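Local structure of Non-structural polyprotein (Sindbis virus, 4GUA) at residues 149-154 and 596-601; 166-171 and 296-301; 172-177 and 338-343; 321-326 and 539-544. The protein supplies the nsP2 cysteine protease joined to the nsP3 macro and zinc-binding domains, as part of a viral precursor that is cut by proteolysis during infection. All blocks are in the same frame, centred on the assembly; numbering follows the deposited sequence.

From the N terminus, 149-154 opens contact 1, and 166-171 and 172-177 then open contacts 2 and 3 in direct succession. Contact 2 closes at 296-301, after most of the seven-stranded methyltransferase-like sheet has been laid down. Segment 321-326 opens contact 4 before contact 3 closes at 338-343, so contact 3 crosses contacts 2 and 4, which themselves follow in series. Past the macro domain, 539-544 closes contact 4 and 596-601 closes contact 1, the loop in which the other three nest. Contacts 1 and 4, centres 9 Å apart, touch through Ser597 and Tyr543 and tie nsP2 parts to the zinc-binding part; contacts 2 and 3 lie farther out.

Contact 1: residues 149-154 and 596-601; sequences NRNLPH and SSSPPK. With SO4 (sulfate ion), chain F.
The carboxamide of Asn151 is held at both ends by serines that flank Ser597: Ser596 approaches its oxygen and Ser598 its nitrogen. Ser596 OG donates to Asn151 OD1 at 2.9 Å, coming in tilted 26° from the carbonyl plane. At the other end Asn151 ND2 donates to Ser598 OG over 3.0 Å; the N-H points at the oxygen almost in a straight line (170°), and the hydroxyl lies practically in the amide plane. Asparagine suits this place because one short side chain offers an acceptor and a donor together, and the two bonds fix the rotation of its amide. With chi1 at -81°, CG stands beside the backbone N, which sets the amide alongside the Ser597 carbonyl. The backbones add little: Asn151 N reaches Ser597 O at 3.4 Å in a weak bond, and Ser596 CA makes a C-H contact of 3.2 Å with Asn149 O.

A sulfate, probably from the crystallisation liquor, borders the contact. Asn149 ND2 donates to its O4 at 2.8 Å, more weakly to O3, and also to Asp67 OD1. Ser597 OG is bonded instead to Tyr543 OH, while Arg150 finds its partners elsewhere, in a salt bridge with Glu278 and a bond to the Ala273 carbonyl. Leu152 pairs through its backbone with Val662, in the strand that completes a two-stranded antiparallel sheet. A single beta bridge, Arg150 with Ser597, is thus supplemented by asparagine-serine bonds at an interface between the C9 protease region and the nsP3 zinc-binding region.

Contact 2: residues 166-171 and 296-301; sequences GPVKKF and PDCVSS. With SO4 (sulfate ion), chain G.
Pro296 begins the segment by setting its ring over the Phe171 ring. Its CG lies 3.5 Å from the Phe171 centroid and only 9° off the ring normal, a CH-pi contact over the middle of the face, for which proline offers a compact, rigid set of C-H groups. Phe171 reaches it because CG is anti to the backbone N (chi1 -176°), which throws the ring out toward the proline. Tyr306 and, edge-to-face, Phe175 also meet that aromatic ring.

Asp297 and Cys298 form the bend of a type I turn, closed by a weak bond from Val299 N to Pro296 O. Asp297 works through its backbone: Gly166 N donates to Asp297 O at 2.9 Å with an angle of 166°, although the donor stands above the carbonyl plane. Glycine suits this place, because the side on which a beta carbon would stand faces the Asp297 carboxylate. That carboxylate and Lys170 make no salt bridge, since Lys170 NZ and Asp297 OD2 are 5.9 Å apart.

Cys298, small and apolar enough for a buried place, fits between the two ends of 166-171. Its CB touches Val168 CG2 at 3.8 Å, and its SG packs 3.9 Å from Phe171 CB, approaching the ring obliquely in a sulfur-aromatic contact. Beyond it Ser300 pairs through its backbone with Lys163. Val168 N binds a sulfate, probably from the crystallisation liquor, which Glu189 N also holds. Cohesion across the segments thus comes mainly from apolar packing of Pro296 on Phe171 and of Cys298 on Gly166, Val168 and Phe171, with a single backbone hydrogen bond; the nearby opposite charges could add at most a weak attraction.

Contact 3: residues 172-177 and 338-343; sequences LNQFKH and DGVGAA
Gln174 and Val340 cross at about a right angle, and Gln174 NE2 meets the Val340 CG1 methyl. The bend at chi2 (-103°) turns the amide toward the incoming chain. The same Gln174 NE2 lies 3.3 Å from Ala342 N, but as modelled both are donors, so no hydrogen bond results; at this resolution the two ends of a glutamine amide are hard to tell apart. A long, flexible polar residue is reasonable here, at the partly exposed margin of the contact.

Phe175 packs in the fold, with one ring corner, CE1, reaching toward 338-343, where it lies 4.1 Å from Gly341 O in an oblique approach. The ring rests on Ile308 and on strands of the methyltransferase-like sheet, and meets the Phe171 ring edge-to-face, as suits a large hydrophobe. The Gly341 carbonyl finds its hydrogen bond in Arg310 NH2. Gly341, poorly ordered, has no side chain and so lets the main chain run close to the aromatic ring.

Lys176 brings only CE, the carbon next to its amino group, to Ala343 CB, at 3.9 Å. The sequence Gly-Val-Gly-Ala followed by Ala matches an alphavirus nsP2/nsP3 cleavage junction, so this is probably the uncut linker resting on nsP2. The linker has polar ties elsewhere, to Arg310 and, through Asp338, to Lys444; against 172-177 it makes shallow, mostly nonpolar contacts without a hydrogen bond, at a partly exposed margin.

Contact 4: residues 321-326 and 539-544; sequences TPHHLN and KLYSYF
Tyr541 of the zinc-binding region packs against the N-terminal end of helix 323-333, where Pro322 takes the N-cap position. Proline lacks a backbone N-H, and a helix start has no carbonyl four residues back in the helix to receive one, so nothing is lost.

The contacts across the segments are van der Waals. Tyrosine, a long aromatic with its hydroxyl at the tip, spans the gap to the helix start. The Thr321 side chain crosses the phenol at about a right angle, CG2 3.4 Å from Tyr541 OH, and His323 CE1 lies 3.4 Å from the same Tyr541 OH. Pro322 runs past the phenol in the opposite direction, with CD 4.1 Å from Tyr541 CE2. The Thr321 CG2 methyl also meets Leu540 CD1 at 3.9 Å.

The polar bonds lie within each segment or lead elsewhere. Thr321 chi1 of 64° puts OG1 toward His323 ND1, a hydrogen bond of 2.8 Å, and CG2 toward 539-544. His323 NE2 is bonded to the His657 carbonyl oxygen; gripped at both nitrogens, the imidazole is held in rotation. In 539-544 the chain bends in an ST turn, Ser542 OG accepting from Phe544 N at 3.1 Å with an N-H...O angle of 158°.

Contact 1: residues 149-154 and 596-601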
loop_
_atom_site.group_PDB
_atom_site.type_symbol
_atom_site.label_atom_id
_atom_site.label_comp_id
_atom_site.label_asym_id
_atom_site.label_seq_id
_atom_site.Cartn_x
_atom_site.Cartn_y
_atom_site.Cartn_z
ATOM N N ASN A 149 0.457 11.479 -13.439
ATOM C CA ASN A 149 0.302 12.106 -12.132
ATOM C C ASN A 149 0.482 11.148 -10.964
ATOM O O ASN A 149 0.363 11.557 -9.812
ATOM C CB ASN A 149 -1.075 12.753 -12.025
ATOM C CG ASN A 149 -2.194 11.733 -12.017
ATOM O OD1 ASN A 149 -2.228 10.831 -12.855
ATOM N ND2 ASN A 149 -3.097 11.850 -11.050
ATOM N N ARG A 150 0.784 9.886 -11.256
ATOM C CA ARG A 150 0.827 8.850 -10.226
ATOM C C ARG A 150 2.245 8.470 -9.818
ATOM O O ARG A 150 3.103 8.229 -10.664
ATOM C CB ARG A 150 0.091 7.597 -10.723
ATOM C CG ARG A 150 0.198 6.387 -9.801
ATOM C CD ARG A 150 -0.910 5.374 -10.097
ATOM N NE ARG A 150 -0.776 4.143 -9.317
ATOM C CZ ARG A 150 -1.181 4.004 -8.057
ATOM N NH1 ARG A 150 -1.748 5.017 -7.413
ATOM N NH2 ARG A 150 -1.015 2.854 -7.433
ATOM N N ASN A 151 2.491 8.407 -8.515
ATOM C CA ASN A 151 3.715 7.790 -8.027
ATOM C C ASN A 151 3.467 6.297 -7.927
ATOM O O ASN A 151 2.629 5.850 -7.152
ATOM C CB ASN A 151 4.127 8.359 -6.667
ATOM C CG ASN A 151 4.863 9.689 -6.786
ATOM O OD1 ASN A 151 5.248 10.112 -7.885
ATOM N ND2 ASN A 151 5.071 10.350 -5.650
ATOM N N LEU A 152 4.207 5.529 -8.712
ATOM C CA LEU A 152 3.996 4.095 -8.791
ATOM C C LEU A 152 4.562 3.422 -7.556
ATOM O O LEU A 152 5.665 3.738 -7.132
ATOM C CB LEU A 152 4.657 3.541 -10.051
ATOM C CG LEU A 152 4.149 4.184 -11.344
ATOM C CD1 LEU A 152 5.018 3.781 -12.523
ATOM C CD2 LEU A 152 2.703 3.813 -11.593
ATOM N N PRO A 153 3.801 2.493 -6.966
ATOM C CA PRO A 153 4.256 1.829 -5.743
ATOM C C PRO A 153 5.474 0.942 -5.991
ATOM O O PRO A 153 6.212 0.636 -5.054
ATOM C CB PRO A 153 3.052 0.979 -5.332
ATOM C CG PRO A 153 2.281 0.754 -6.588
ATOM C CD PRO A 153 2.512 1.962 -7.448
ATOM N N HIS A 154 5.682 0.536 -7.240
ATOM C CA HIS A 154 6.793 -0.348 -7.573
ATOM C C HIS A 154 7.175 -0.215 -9.048
ATOM O O HIS A 154 6.421 0.334 -9.849
ATOM C CB HIS A 154 6.443 -1.805 -7.244
ATOM C CG HIS A 154 5.327 -2.366 -8.072
ATOM N ND1 HIS A 154 5.482 -2.700 -9.401
ATOM C CD2 HIS A 154 4.041 -2.655 -7.761
ATOM C CE1 HIS A 154 4.342 -3.169 -9.873
ATOM N NE2 HIS A 154 3.451 -3.154 -8.898
ATOM N N SER A 596 3.692 14.180 -10.551
ATOM C CA SER A 596 3.120 13.145 -9.699
ATOM C C SER A 596 3.439 13.376 -8.229
ATOM O O SER A 596 4.407 14.047 -7.889
ATOM C CB SER A 596 3.622 11.766 -10.115
ATOM O OG SER A 596 5.033 11.748 -10.239
ATOM N N SER A 597 2.573 12.862 -7.362
ATOM C CA SER A 597 2.817 12.882 -5.928
ATOM C C SER A 597 2.263 11.595 -5.315
ATOM O O SER A 597 1.883 10.672 -6.034
ATOM C CB SER A 597 2.173 14.111 -5.285
ATOM O OG SER A 597 0.769 14.133 -5.478
ATOM N N SER A 598 2.238 11.539 -3.988
ATOM C CA SER A 598 1.673 10.411 -3.261
ATOM C C SER A 598 0.530 10.887 -2.369
ATOM O O SER A 598 0.547 12.017 -1.875
ATOM C CB SER A 598 2.740 9.745 -2.399
ATOM O OG SER A 598 3.788 9.225 -3.197
ATOM N N PRO A 599 -0.477 10.026 -2.167
ATOM C CA PRO A 599 -1.624 10.383 -1.325
ATOM C C PRO A 599 -1.223 10.717 0.110
ATOM O O PRO A 599 -0.512 9.935 0.738
ATOM C CB PRO A 599 -2.486 9.118 -1.356
ATOM C CG PRO A 599 -1.574 8.026 -1.779
ATOM C CD PRO A 599 -0.590 8.661 -2.700
ATOM N N PRO A 600 -1.680 11.868 0.627
ATOM C CA PRO A 600 -1.308 12.235 1.997
ATOM C C PRO A 600 -1.902 11.234 2.968
ATOM O O PRO A 600 -2.975 10.697 2.690
ATOM C CB PRO A 600 -1.949 13.607 2.205
ATOM C CG PRO A 600 -2.542 14.017 0.909
ATOM C CD PRO A 600 -2.326 12.962 -0.113
ATOM N N LYS A 601 -1.237 10.984 4.089
ATOM C CA LYS A 601 -1.811 10.077 5.064
ATOM C C LYS A 601 -3.017 10.733 5.728
ATOM O O LYS A 601 -2.999 11.922 6.043
ATOM C CB LYS A 601 -0.775 9.589 6.087
ATOM C CG LYS A 601 -0.105 10.630 6.926
ATOM C CD LYS A 601 0.908 9.961 7.851
ATOM C CE LYS A 601 2.239 9.732 7.181
ATOM N NZ LYS A 601 3.280 10.636 7.761
HETATM S S SO4 F . -2.243 14.581 -8.777
HETATM O O1 SO4 F . -0.966 15.164 -8.372
HETATM O O2 SO4 F . -3.299 15.041 -7.879
HETATM O O3 SO4 F . -2.555 15.005 -10.144
HETATM O O4 SO4 F . -2.152 13.122 -8.703
#

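Contact 2: residues 166-171 and 296-301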
loop_
_atom_site.group_PDB
_atom_site.type_symbol
_atom_site.label_atom_id
_atom_site.label_comp_id
_atom_site.label_asym_id
_atom_site.label_seq_id
_atom_site.Cartn_x
_atom_site.Cartn_y
_atom_site.Cartn_z
ATOM N N GLY A 166 8.293 -23.221 -15.284
ATOM C CA GLY A 166 8.787 -24.435 -14.673
ATOM C C GLY A 166 7.641 -25.165 -14.010
ATOM O O GLY A 166 6.492 -24.728 -14.100
ATOM N N PRO A 167 7.944 -26.291 -13.352
ATOM C CA PRO A 167 6.922 -27.025 -12.605
ATOM C C PRO A 167 6.434 -26.238 -11.391
ATOM O O PRO A 167 7.242 -25.754 -10.596
ATOM C CB PRO A 167 7.657 -28.295 -12.170
ATOM C CG PRO A 167 9.093 -27.929 -12.176
ATOM C CD PRO A 167 9.254 -26.960 -13.299
ATOM N N VAL A 168 5.117 -26.137 -11.245
ATOM C CA VAL A 168 4.518 -25.398 -10.144
ATOM C C VAL A 168 4.761 -26.092 -8.809
ATOM O O VAL A 168 4.710 -25.452 -7.755
ATOM C CB VAL A 168 3.004 -25.217 -10.361
ATOM C CG1 VAL A 168 2.362 -24.566 -9.150
ATOM C CG2 VAL A 168 2.743 -24.393 -11.618
ATOM N N LYS A 169 5.012 -27.399 -8.858
ATOM C CA LYS A 169 5.229 -28.188 -7.648
ATOM C C LYS A 169 6.363 -27.630 -6.784
ATOM O O LYS A 169 6.247 -27.604 -5.561
ATOM C CB LYS A 169 5.525 -29.646 -8.007
ATOM N N LYS A 170 7.443 -27.165 -7.413
ATOM C CA LYS A 170 8.566 -26.589 -6.670
ATOM C C LYS A 170 8.072 -25.445 -5.787
ATOM O O LYS A 170 8.525 -25.278 -4.654
ATOM C CB LYS A 170 9.659 -26.082 -7.631
ATOM C CG LYS A 170 10.869 -25.401 -6.945
ATOM C CD LYS A 170 11.393 -24.137 -7.693
ATOM C CE LYS A 170 10.500 -22.875 -7.486
ATOM N NZ LYS A 170 11.252 -21.584 -7.661
ATOM N N PHE A 171 7.122 -24.675 -6.310
ATOM C CA PHE A 171 6.587 -23.514 -5.605
ATOM C C PHE A 171 5.604 -23.910 -4.509
ATOM O O PHE A 171 5.691 -23.416 -3.386
ATOM C CB PHE A 171 5.920 -22.554 -6.598
ATOM C CG PHE A 171 5.433 -21.279 -5.976
ATOM C CD1 PHE A 171 6.202 -20.604 -5.048
ATOM C CD2 PHE A 171 4.203 -20.751 -6.326
ATOM C CE1 PHE A 171 5.749 -19.429 -4.474
ATOM C CE2 PHE A 171 3.745 -19.575 -5.757
ATOM C CZ PHE A 171 4.518 -18.914 -4.830
ATOM N N PRO A 296 8.457 -17.102 -8.681
ATOM C CA PRO A 296 9.117 -18.400 -8.795
ATOM C C PRO A 296 9.332 -18.774 -10.244
ATOM O O PRO A 296 8.941 -18.024 -11.134
ATOM C CB PRO A 296 8.121 -19.371 -8.146
ATOM C CG PRO A 296 6.873 -18.591 -7.859
ATOM C CD PRO A 296 7.005 -17.245 -8.485
ATOM N N ASP A 297 9.941 -19.931 -10.468
ATOM C CA ASP A 297 10.312 -20.360 -11.804
ATOM C C ASP A 297 9.080 -20.733 -12.630
ATOM O O ASP A 297 9.161 -20.845 -13.851
ATOM C CB ASP A 297 11.271 -21.554 -11.710
ATOM C CG ASP A 297 12.037 -21.800 -13.000
ATOM O OD1 ASP A 297 12.291 -20.829 -13.745
ATOM O OD2 ASP A 297 12.382 -22.973 -13.269
ATOM N N CYS A 298 7.934 -20.885 -11.973
ATOM C CA CYS A 298 6.734 -21.385 -12.646
ATOM C C CYS A 298 5.883 -20.288 -13.280
ATOM O O CYS A 298 4.784 -20.555 -13.760
ATOM C CB CYS A 298 5.874 -22.213 -11.690
ATOM S SG CYS A 298 5.227 -21.311 -10.278
ATOM N N VAL A 299 6.379 -19.055 -13.259
ATOM C CA VAL A 299 5.702 -17.957 -13.937
ATOM C C VAL A 299 5.829 -18.109 -15.453
ATOM O O VAL A 299 6.760 -18.739 -15.944
ATOM C CB VAL A 299 6.275 -16.592 -13.509
ATOM C CG1 VAL A 299 6.041 -16.365 -12.030
ATOM C CG2 VAL A 299 7.755 -16.500 -13.829
ATOM N N SER A 300 4.850 -17.586 -16.183
ATOM C CA SER A 300 4.850 -17.651 -17.639
ATOM C C SER A 300 5.327 -16.359 -18.297
ATOM O O SER A 300 5.425 -16.282 -19.520
ATOM C CB SER A 300 3.453 -17.992 -18.132
ATOM O OG SER A 300 2.970 -19.135 -17.450
ATOM N N SER A 301 5.612 -15.340 -17.495
ATOM C CA SER A 301 6.074 -14.072 -18.042
ATOM C C SER A 301 6.841 -13.287 -16.998
ATOM O O SER A 301 6.796 -13.601 -15.808
ATOM C CB SER A 301 4.893 -13.243 -18.547
ATOM O OG SER A 301 4.185 -12.651 -17.470
HETATM S S SO4 G . 2.896 -28.295 -13.706
HETATM O O1 SO4 G . 3.929 -27.807 -12.799
HETATM O O2 SO4 G . 1.949 -27.222 -13.995
HETATM O O3 SO4 G . 3.507 -28.748 -14.952
HETATM O O4 SO4 G . 2.197 -29.411 -13.076
#

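Contact 3: residues 172-177 and 338-343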
loop_
_atom_site.group_PDB
_atom_site.type_symbol
_atom_site.label_atom_id
_atom_site.label_comp_id
_atom_site.label_asym_id
_atom_site.label_seq_id
_atom_site.Cartn_x
_atom_site.Cartn_y
_atom_site.Cartn_z
ATOM N N LEU A 172 4.674 -24.804 -4.826
ATOM C CA LEU A 172 3.681 -25.230 -3.846
ATOM C C LEU A 172 4.330 -25.941 -2.658
ATOM O O LEU A 172 3.788 -25.923 -1.551
ATOM C CB LEU A 172 2.613 -26.116 -4.495
ATOM C CG LEU A 172 1.600 -25.388 -5.389
ATOM C CD1 LEU A 172 0.556 -26.343 -5.938
ATOM C CD2 LEU A 172 0.920 -24.271 -4.626
ATOM N N ASN A 173 5.481 -26.571 -2.883
ATOM C CA ASN A 173 6.189 -27.247 -1.798
ATOM C C ASN A 173 6.759 -26.274 -0.772
ATOM O O ASN A 173 7.142 -26.678 0.323
ATOM C CB ASN A 173 7.299 -28.152 -2.341
ATOM C CG ASN A 173 6.761 -29.446 -2.921
ATOM O OD1 ASN A 173 5.609 -29.811 -2.682
ATOM N ND2 ASN A 173 7.591 -30.145 -3.690
ATOM N N GLN A 174 6.799 -24.991 -1.115
ATOM C CA GLN A 174 7.264 -23.984 -0.172
ATOM C C GLN A 174 6.186 -23.632 0.846
ATOM O O GLN A 174 6.413 -22.830 1.752
ATOM C CB GLN A 174 7.739 -22.727 -0.895
ATOM C CG GLN A 174 8.976 -22.950 -1.730
ATOM C CD GLN A 174 10.205 -22.401 -1.037
ATOM O OE1 GLN A 174 11.027 -23.161 -0.518
ATOM N NE2 GLN A 174 10.322 -21.076 -0.990
ATOM N N PHE A 175 5.002 -24.205 0.678
ATOM C CA PHE A 175 3.932 -23.995 1.640
ATOM C C PHE A 175 3.692 -25.304 2.378
ATOM O O PHE A 175 3.727 -26.378 1.787
ATOM C CB PHE A 175 2.684 -23.470 0.933
ATOM C CG PHE A 175 2.941 -22.214 0.169
ATOM C CD1 PHE A 175 2.932 -20.989 0.806
ATOM C CD2 PHE A 175 3.247 -22.259 -1.177
ATOM C CE1 PHE A 175 3.198 -19.827 0.105
ATOM C CE2 PHE A 175 3.509 -21.100 -1.882
ATOM C CZ PHE A 175 3.484 -19.885 -1.237
ATOM N N LYS A 176 3.461 -25.193 3.681
ATOM C CA LYS A 176 3.556 -26.325 4.594
ATOM C C LYS A 176 2.273 -27.158 4.621
ATOM O O LYS A 176 2.226 -28.223 5.228
ATOM C CB LYS A 176 3.898 -25.844 6.017
ATOM C CG LYS A 176 3.701 -24.341 6.299
ATOM C CD LYS A 176 4.762 -23.425 5.638
ATOM C CE LYS A 176 4.450 -21.936 5.846
ATOM N NZ LYS A 176 3.096 -21.504 5.352
ATOM N N HIS A 177 1.243 -26.675 3.937
ATOM C CA HIS A 177 -0.078 -27.291 3.974
ATOM C C HIS A 177 -0.238 -28.411 2.943
ATOM O O HIS A 177 0.181 -28.270 1.792
ATOM C CB HIS A 177 -1.133 -26.213 3.756
ATOM C CG HIS A 177 -0.871 -24.960 4.531
ATOM N ND1 HIS A 177 -1.175 -24.833 5.869
ATOM C CD2 HIS A 177 -0.309 -23.786 4.159
ATOM C CE1 HIS A 177 -0.829 -23.628 6.284
ATOM N NE2 HIS A 177 -0.298 -22.973 5.267
ATOM N N ASP A 338 14.870 -12.264 -4.789
ATOM C CA ASP A 338 14.638 -13.634 -5.197
ATOM C C ASP A 338 13.327 -13.612 -6.015
ATOM O O ASP A 338 13.385 -13.788 -7.230
ATOM C CB ASP A 338 14.640 -14.617 -4.003
ATOM C CG ASP A 338 15.385 -14.073 -2.767
ATOM O OD1 ASP A 338 16.249 -13.188 -2.914
ATOM O OD2 ASP A 338 15.103 -14.542 -1.643
ATOM N N GLY A 339 12.160 -13.367 -5.412
ATOM C CA GLY A 339 11.883 -13.621 -4.008
ATOM C C GLY A 339 11.236 -14.998 -3.997
ATOM O O GLY A 339 11.037 -15.549 -5.077
ATOM N N VAL A 340 10.901 -15.561 -2.833
ATOM C CA VAL A 340 10.240 -16.882 -2.794
ATOM C C VAL A 340 9.563 -17.061 -1.426
ATOM O O VAL A 340 9.872 -16.350 -0.464
ATOM C CB VAL A 340 11.191 -18.100 -3.140
ATOM C CG1 VAL A 340 10.411 -19.272 -3.785
ATOM C CG2 VAL A 340 12.244 -17.708 -4.146
ATOM N N GLY A 341 8.649 -18.029 -1.367
ATOM C CA GLY A 341 7.620 -18.130 -0.340
ATOM C C GLY A 341 7.913 -18.921 0.926
ATOM O O GLY A 341 6.983 -19.488 1.508
ATOM N N ALA A 342 9.174 -19.012 1.347
ATOM C CA ALA A 342 9.454 -19.523 2.687
ATOM C C ALA A 342 9.003 -18.448 3.686
ATOM O O ALA A 342 9.120 -17.244 3.422
ATOM C CB ALA A 342 10.916 -19.838 2.853
ATOM N N ALA A 343 8.518 -18.889 4.841
ATOM C CA ALA A 343 7.821 -18.013 5.782
ATOM C C ALA A 343 8.691 -17.534 6.929
ATOM O O ALA A 343 9.208 -18.351 7.692
ATOM C CB ALA A 343 6.595 -18.712 6.327
#

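Contact 4: residues 321-326 and 539-544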
loop_
_atom_site.group_PDB
_atom_site.type_symbol
_atom_site.label_atom_id
_atom_site.label_comp_id
_atom_site.label_asym_id
_atom_site.label_seq_id
_atom_site.Cartn_x
_atom_site.Cartn_y
_atom_site.Cartn_z
ATOM N N THR A 321 0.386 -0.736 5.618
ATOM C CA THR A 321 1.033 0.229 4.740
ATOM C C THR A 321 1.946 -0.519 3.776
ATOM O O THR A 321 2.570 -1.504 4.162
ATOM C CB THR A 321 1.821 1.278 5.548
ATOM O OG1 THR A 321 2.896 0.647 6.260
ATOM C CG2 THR A 321 0.901 1.976 6.544
ATOM N N PRO A 322 1.999 -0.078 2.506
ATOM C CA PRO A 322 2.734 -0.878 1.525
ATOM C C PRO A 322 4.231 -0.590 1.431
ATOM O O PRO A 322 4.781 -0.678 0.335
ATOM C CB PRO A 322 2.076 -0.461 0.212
ATOM C CG PRO A 322 1.764 0.991 0.437
ATOM C CD PRO A 322 1.360 1.098 1.888
ATOM N N HIS A 323 4.901 -0.338 2.545
ATOM C CA HIS A 323 6.315 -0.001 2.493
ATOM C C HIS A 323 7.071 -1.256 2.117
ATOM O O HIS A 323 7.828 -1.295 1.142
ATOM C CB HIS A 323 6.784 0.541 3.833
ATOM C CG HIS A 323 6.123 1.825 4.223
ATOM N ND1 HIS A 323 4.857 1.878 4.766
ATOM C CD2 HIS A 323 6.560 3.105 4.161
ATOM C CE1 HIS A 323 4.539 3.137 5.013
ATOM N NE2 HIS A 323 5.556 3.900 4.655
ATOM N N HIS A 324 6.849 -2.289 2.918
ATOM C CA HIS A 324 7.485 -3.575 2.719
ATOM C C HIS A 324 7.167 -4.148 1.353
ATOM O O HIS A 324 8.060 -4.438 0.572
ATOM C CB HIS A 324 7.007 -4.551 3.777
ATOM C CG HIS A 324 7.415 -5.962 3.512
ATOM N ND1 HIS A 324 6.520 -7.008 3.533
ATOM C CD2 HIS A 324 8.618 -6.502 3.210
ATOM C CE1 HIS A 324 7.157 -8.133 3.259
ATOM N NE2 HIS A 324 8.431 -7.854 3.060
ATOM N N LEU A 325 5.882 -4.312 1.071
ATOM C CA LEU A 325 5.463 -4.955 -0.160
ATOM C C LEU A 325 5.986 -4.201 -1.381
ATOM O O LEU A 325 6.456 -4.815 -2.336
ATOM C CB LEU A 325 3.939 -5.059 -0.205
ATOM C CG LEU A 325 3.377 -5.991 -1.274
ATOM C CD1 LEU A 325 3.992 -7.377 -1.169
ATOM C CD2 LEU A 325 1.868 -6.065 -1.156
ATOM N N ASN A 326 5.932 -2.873 -1.343
ATOM C CA ASN A 326 6.487 -2.076 -2.434
ATOM C C ASN A 326 7.944 -2.427 -2.675
ATOM O O ASN A 326 8.349 -2.698 -3.804
ATOM C CB ASN A 326 6.392 -0.583 -2.125
ATOM C CG ASN A 326 5.005 -0.028 -2.336
ATOM O OD1 ASN A 326 4.036 -0.773 -2.503
ATOM N ND2 ASN A 326 4.898 1.293 -2.319
ATOM N N LYS A 539 -8.266 2.326 4.447
ATOM C CA LYS A 539 -6.925 2.686 3.999
ATOM C C LYS A 539 -6.434 3.988 4.649
ATOM O O LYS A 539 -7.229 4.818 5.083
ATOM C CB LYS A 539 -6.880 2.812 2.476
ATOM C CG LYS A 539 -7.573 4.057 1.941
ATOM C CD LYS A 539 -7.458 4.154 0.432
ATOM C CE LYS A 539 -8.663 3.543 -0.256
ATOM N NZ LYS A 539 -8.704 3.944 -1.679
ATOM N N LEU A 540 -5.113 4.136 4.728
ATOM C CA LEU A 540 -4.486 5.206 5.494
ATOM C C LEU A 540 -4.014 6.425 4.685
ATOM O O LEU A 540 -3.434 7.365 5.249
ATOM C CB LEU A 540 -3.326 4.618 6.295
ATOM C CG LEU A 540 -3.799 3.636 7.372
ATOM C CD1 LEU A 540 -2.646 2.849 7.949
ATOM C CD2 LEU A 540 -4.563 4.358 8.480
ATOM N N TYR A 541 -4.264 6.407 3.379
ATOM C CA TYR A 541 -3.859 7.500 2.496
ATOM C C TYR A 541 -4.981 7.841 1.525
ATOM O O TYR A 541 -5.628 6.956 0.975
ATOM C CB TYR A 541 -2.605 7.114 1.695
ATOM C CG TYR A 541 -1.493 6.496 2.514
ATOM C CD1 TYR A 541 -0.558 7.294 3.160
ATOM C CD2 TYR A 541 -1.364 5.118 2.624
ATOM C CE1 TYR A 541 0.464 6.738 3.903
ATOM C CE2 TYR A 541 -0.340 4.550 3.368
ATOM C CZ TYR A 541 0.570 5.363 4.005
ATOM O OH TYR A 541 1.591 4.810 4.746
ATOM N N SER A 542 -5.223 9.123 1.310
ATOM C CA SER A 542 -6.223 9.527 0.333
ATOM C C SER A 542 -5.971 10.938 -0.191
ATOM O O SER A 542 -5.375 11.767 0.497
ATOM C CB SER A 542 -7.617 9.450 0.954
ATOM O OG SER A 542 -8.610 9.604 -0.038
ATOM N N TYR A 543 -6.419 11.206 -1.414
ATOM C CA TYR A 543 -6.447 12.576 -1.922
ATOM C C TYR A 543 -7.791 13.266 -1.651
ATOM O O TYR A 543 -7.932 14.465 -1.890
ATOM C CB TYR A 543 -6.160 12.606 -3.418
ATOM C CG TYR A 543 -4.705 12.417 -3.779
ATOM C CD1 TYR A 543 -3.813 13.476 -3.692
ATOM C CD2 TYR A 543 -4.230 11.197 -4.244
ATOM C CE1 TYR A 543 -2.500 13.321 -4.030
ATOM C CE2 TYR A 543 -2.916 11.035 -4.586
ATOM C CZ TYR A 543 -2.052 12.103 -4.480
ATOM O OH TYR A 543 -0.726 11.963 -4.820
ATOM N N PHE A 544 -8.780 12.506 -1.182
ATOM C CA PHE A 544 -10.088 13.063 -0.865
ATOM C C PHE A 544 -10.735 13.733 -2.064
ATOM O O PHE A 544 -11.494 14.691 -1.911
ATOM C CB PHE A 544 -9.988 14.054 0.297
ATOM C CG PHE A 544 -9.651 13.402 1.592
ATOM C CD1 PHE A 544 -10.650 12.863 2.382
ATOM C CD2 PHE A 544 -8.333 13.284 2.001
ATOM C CE1 PHE A 544 -10.346 12.231 3.571
ATOM C CE2 PHE A 544 -8.020 12.656 3.191
ATOM C CZ PHE A 544 -9.027 12.127 3.976
#